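Stage II sporulation protein E (SpoIIE) (Moorella thermoacetica, PDB 3ZT9) binds manganese and is probably a PP2C-type phosphatase in a stressosome module adapted to control secondary messenger signalling. Local coordinates at residues A[73-84]-A[121-129]. Residues are numbered along the deposited sequence; the frame is centred on the assembly and turned at random.
Sequences HRELRGTRGAVA and PGILGYNYP
Tyr126 OH donates to the carbonyl oxygen Thr79 O over 2.5 Å, lying in the carbonyl plane with 157° at the acceptor. In the two-sheet α/β sandwich expected of the PP2C clan, this bond ties the 121-129 loop to the connection between helix 65-76 and strand 82-90. That connection braces itself: Leu76 O receives Thr79 N, which closes the type II turn from Leu76 to Thr79, and Thr79 OG1 as well, while Thr79 OG1 accepts from Gly81 N in an ST turn.

Beyond the turn, Ala82 and Leu124 form a single antiparallel hydrogen-bonded bridge. Ala82 N reaches a lone pair of Leu124 O (3.1 Å), and Leu124 N returns to Ala82 O at 2.8 Å. The loop thus pairs with the same strand edge that uses Ala84 to bond Val101, whereas Val83 pairs on the other edge with Asp38, a manganese ligand. The Leu124 side chain extends the contact: its CB meets Leu76 CD1 at 3.5 Å and its CD1 meets Ala84 CB at 3.8 Å; Phe69 adds to this apolar contact.

His73 stands beside the loop backbone because its CG is anti to the backbone N (chi1 174°). Tyr128 CB sits over one ring face, 4.0 Å from the centroid of the His73 imidazole, a CH-pi contact. With an alanine in place of His73, Tyr128 CB would probably lose the surface it rests on, and a gap would be likely to open beside Gly125. Gly125 CA approaches His73 O at 3.4 Å, a CA-H...O contact with 152° at the hydrogen.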
loop_
_atom_site.group_PDB
_atom_site.type_symbol
_atom_site.label_atom_id
_atom_site.label_comp_id
_atom_site.label_asym_id
_atom_site.label_seq_id
_atom_site.Cartn_x
_atom_site.Cartn_y
_atom_site.Cartn_z
ATOM N N HIS A 73 3.349 -4.303 -14.235
ATOM C CA HIS A 73 3.742 -5.636 -14.676
ATOM C C HIS A 73 4.743 -5.568 -15.833
ATOM O O HIS A 73 5.747 -6.276 -15.824
ATOM C CB HIS A 73 2.478 -6.404 -15.101
ATOM C CG HIS A 73 2.752 -7.744 -15.701
ATOM N ND1 HIS A 73 3.120 -8.834 -14.944
ATOM C CD2 HIS A 73 2.733 -8.163 -16.988
ATOM C CE1 HIS A 73 3.307 -9.877 -15.739
ATOM N NE2 HIS A 73 3.077 -9.494 -16.983
ATOM N N ARG A 74 4.487 -4.727 -16.828
ATOM C CA ARG A 74 5.414 -4.617 -17.969
ATOM C C ARG A 74 6.798 -4.108 -17.524
ATOM O O ARG A 74 7.827 -4.600 -17.978
ATOM C CB ARG A 74 4.833 -3.698 -19.052
ATOM C CG ARG A 74 5.767 -3.444 -20.223
ATOM C CD ARG A 74 5.127 -2.522 -21.269
ATOM N NE ARG A 74 5.297 -1.101 -20.964
ATOM C CZ ARG A 74 4.677 -0.117 -21.612
ATOM N NH1 ARG A 74 3.832 -0.393 -22.598
ATOM N NH2 ARG A 74 4.895 1.146 -21.268
ATOM N N GLU A 75 6.840 -3.112 -16.646
ATOM C CA GLU A 75 8.133 -2.557 -16.234
ATOM C C GLU A 75 8.904 -3.525 -15.324
ATOM O O GLU A 75 10.121 -3.402 -15.178
ATOM C CB GLU A 75 7.941 -1.223 -15.507
ATOM C CG GLU A 75 7.363 -0.134 -16.351
ATOM C CD GLU A 75 8.345 0.408 -17.351
ATOM O OE1 GLU A 75 9.481 -0.097 -17.401
ATOM O OE2 GLU A 75 7.979 1.344 -18.086
ATOM N N LEU A 76 8.193 -4.465 -14.696
ATOM C CA LEU A 76 8.818 -5.430 -13.787
ATOM C C LEU A 76 9.270 -6.742 -14.458
ATOM O O LEU A 76 9.909 -7.572 -13.831
ATOM C CB LEU A 76 7.886 -5.749 -12.598
ATOM C CG LEU A 76 7.787 -4.603 -11.604
ATOM C CD1 LEU A 76 6.591 -4.840 -10.649
ATOM C CD2 LEU A 76 9.057 -4.466 -10.822
ATOM N N ARG A 77 8.972 -6.933 -15.734
ATOM C CA ARG A 77 9.465 -8.126 -16.413
ATOM C C ARG A 77 10.986 -8.130 -16.312
ATOM O O ARG A 77 11.623 -7.093 -16.516
ATOM C CB ARG A 77 9.010 -8.146 -17.868
ATOM C CG ARG A 77 7.523 -8.379 -18.032
ATOM C CD ARG A 77 7.158 -8.511 -19.492
ATOM N NE ARG A 77 5.806 -9.021 -19.686
ATOM C CZ ARG A 77 5.389 -10.229 -19.312
ATOM N NH1 ARG A 77 6.207 -11.073 -18.694
ATOM N NH2 ARG A 77 4.135 -10.590 -19.545
ATOM N N GLY A 78 11.551 -9.289 -15.970
ATOM C CA GLY A 78 12.990 -9.455 -15.878
ATOM C C GLY A 78 13.614 -9.011 -14.560
ATOM O O GLY A 78 14.824 -9.069 -14.416
ATOM N N THR A 79 12.812 -8.562 -13.600
ATOM C CA THR A 79 13.327 -8.150 -12.288
ATOM C C THR A 79 12.920 -9.203 -11.255
ATOM O O THR A 79 12.407 -10.248 -11.634
ATOM C CB THR A 79 12.717 -6.792 -11.857
ATOM O OG1 THR A 79 11.340 -6.982 -11.488
ATOM C CG2 THR A 79 12.812 -5.761 -12.961
ATOM N N ARG A 80 13.095 -8.927 -9.958
ATOM C CA ARG A 80 12.633 -9.853 -8.913
ATOM C C ARG A 80 11.132 -10.022 -9.007
ATOM O O ARG A 80 10.612 -11.035 -8.611
ATOM C CB ARG A 80 12.972 -9.351 -7.498
ATOM C CG ARG A 80 14.375 -9.729 -7.031
ATOM C CD ARG A 80 14.438 -11.180 -6.506
ATOM N NE ARG A 80 15.789 -11.463 -6.002
ATOM C CZ ARG A 80 16.218 -11.175 -4.777
ATOM N NH1 ARG A 80 15.415 -10.599 -3.884
ATOM N NH2 ARG A 80 17.465 -11.465 -4.439
ATOM N N GLY A 81 10.447 -9.023 -9.535
ATOM C CA GLY A 81 8.982 -8.977 -9.479
ATOM C C GLY A 81 8.543 -8.366 -8.164
ATOM O O GLY A 81 9.328 -8.217 -7.251
ATOM N N ALA A 82 7.266 -8.029 -8.042
ATOM C CA ALA A 82 6.778 -7.466 -6.801
ATOM C C ALA A 82 5.280 -7.697 -6.681
ATOM O O ALA A 82 4.601 -7.956 -7.671
ATOM C CB ALA A 82 7.059 -5.956 -6.802
ATOM N N VAL A 83 4.770 -7.597 -5.457
ATOM C CA VAL A 83 3.333 -7.546 -5.220
ATOM C C VAL A 83 3.062 -6.096 -4.809
ATOM O O VAL A 83 3.961 -5.432 -4.326
ATOM C CB VAL A 83 2.902 -8.560 -4.134
ATOM C CG1 VAL A 83 3.261 -9.965 -4.597
ATOM C CG2 VAL A 83 3.540 -8.259 -2.737
ATOM N N ALA A 84 1.855 -5.592 -5.012
ATOM C CA ALA A 84 1.592 -4.158 -4.737
ATOM C C ALA A 84 0.109 -3.891 -4.545
ATOM O O ALA A 84 -0.739 -4.600 -5.076
ATOM C CB ALA A 84 2.097 -3.309 -5.919
ATOM N N PRO A 121 -4.516 -12.797 -6.745
ATOM C CA PRO A 121 -3.214 -13.455 -6.695
ATOM C C PRO A 121 -2.341 -13.105 -7.900
ATOM O O PRO A 121 -2.825 -12.811 -8.985
ATOM C CB PRO A 121 -3.560 -14.953 -6.702
ATOM C CG PRO A 121 -4.896 -15.039 -7.324
ATOM C CD PRO A 121 -5.612 -13.764 -6.951
ATOM N N GLY A 122 -1.039 -13.137 -7.700
ATOM C CA GLY A 122 -0.131 -12.931 -8.803
ATOM C C GLY A 122 1.138 -12.255 -8.342
ATOM O O GLY A 122 1.269 -11.900 -7.186
ATOM N N ILE A 123 2.057 -12.053 -9.280
ATOM C CA ILE A 123 3.316 -11.358 -9.022
ATOM C C ILE A 123 3.570 -10.451 -10.212
ATOM O O ILE A 123 3.720 -10.933 -11.327
ATOM C CB ILE A 123 4.528 -12.322 -8.891
ATOM C CG1 ILE A 123 4.331 -13.234 -7.682
ATOM C CG2 ILE A 123 5.868 -11.483 -8.776
ATOM C CD1 ILE A 123 5.380 -14.337 -7.551
ATOM N N LEU A 124 3.605 -9.146 -9.973
ATOM C CA LEU A 124 3.801 -8.203 -11.067
ATOM C C LEU A 124 5.175 -8.460 -11.655
ATOM O O LEU A 124 6.170 -8.550 -10.918
ATOM C CB LEU A 124 3.645 -6.750 -10.578
ATOM C CG LEU A 124 2.228 -6.482 -10.026
ATOM C CD1 LEU A 124 2.215 -5.157 -9.228
ATOM C CD2 LEU A 124 1.200 -6.483 -11.113
ATOM N N GLY A 125 5.215 -8.572 -12.983
ATOM C CA GLY A 125 6.428 -8.884 -13.708
ATOM C C GLY A 125 6.518 -10.321 -14.169
ATOM O O GLY A 125 7.288 -10.636 -15.077
ATOM N N TYR A 126 5.718 -11.194 -13.563
ATOM C CA TYR A 126 5.757 -12.624 -13.881
ATOM C C TYR A 126 4.433 -13.280 -14.222
ATOM O O TYR A 126 4.342 -13.947 -15.243
ATOM C CB TYR A 126 6.477 -13.373 -12.767
ATOM C CG TYR A 126 7.939 -13.079 -12.851
ATOM C CD1 TYR A 126 8.749 -13.761 -13.758
ATOM C CD2 TYR A 126 8.507 -12.069 -12.088
ATOM C CE1 TYR A 126 10.082 -13.477 -13.870
ATOM C CE2 TYR A 126 9.845 -11.778 -12.194
ATOM C CZ TYR A 126 10.625 -12.486 -13.087
ATOM O OH TYR A 126 11.956 -12.202 -13.199
ATOM N N ASN A 127 3.418 -13.118 -13.381
ATOM C CA ASN A 127 2.123 -13.771 -13.613
ATOM C C ASN A 127 0.962 -12.832 -13.289
ATOM O O ASN A 127 0.540 -12.715 -12.140
ATOM C CB ASN A 127 2.006 -15.097 -12.832
ATOM C CG ASN A 127 2.129 -14.906 -11.338
ATOM O OD1 ASN A 127 2.254 -13.790 -10.883
ATOM N ND2 ASN A 127 2.096 -15.990 -10.566
ATOM N N TYR A 128 0.473 -12.149 -14.322
ATOM C CA TYR A 128 -0.611 -11.180 -14.183
ATOM C C TYR A 128 -1.954 -11.926 -14.031
ATOM O O TYR A 128 -2.242 -12.831 -14.806
ATOM C CB TYR A 128 -0.631 -10.223 -15.395
ATOM C CG TYR A 128 -1.403 -8.959 -15.128
ATOM C CD1 TYR A 128 -0.842 -7.930 -14.385
ATOM C CD2 TYR A 128 -2.707 -8.807 -15.588
ATOM C CE1 TYR A 128 -1.558 -6.768 -14.109
ATOM C CE2 TYR A 128 -3.432 -7.656 -15.323
ATOM C CZ TYR A 128 -2.853 -6.642 -14.579
ATOM O OH TYR A 128 -3.575 -5.497 -14.322
ATOM N N PRO A 129 -2.779 -11.554 -13.026
ATOM C CA PRO A 129 -4.066 -12.249 -12.852
ATOM C C PRO A 129 -4.997 -12.119 -14.058
ATOM O O PRO A 129 -4.961 -11.124 -14.793
ATOM C CB PRO A 129 -4.693 -11.540 -11.651
ATOM C CG PRO A 129 -4.076 -10.150 -11.683
ATOM C CD PRO A 129 -2.644 -10.407 -12.108
#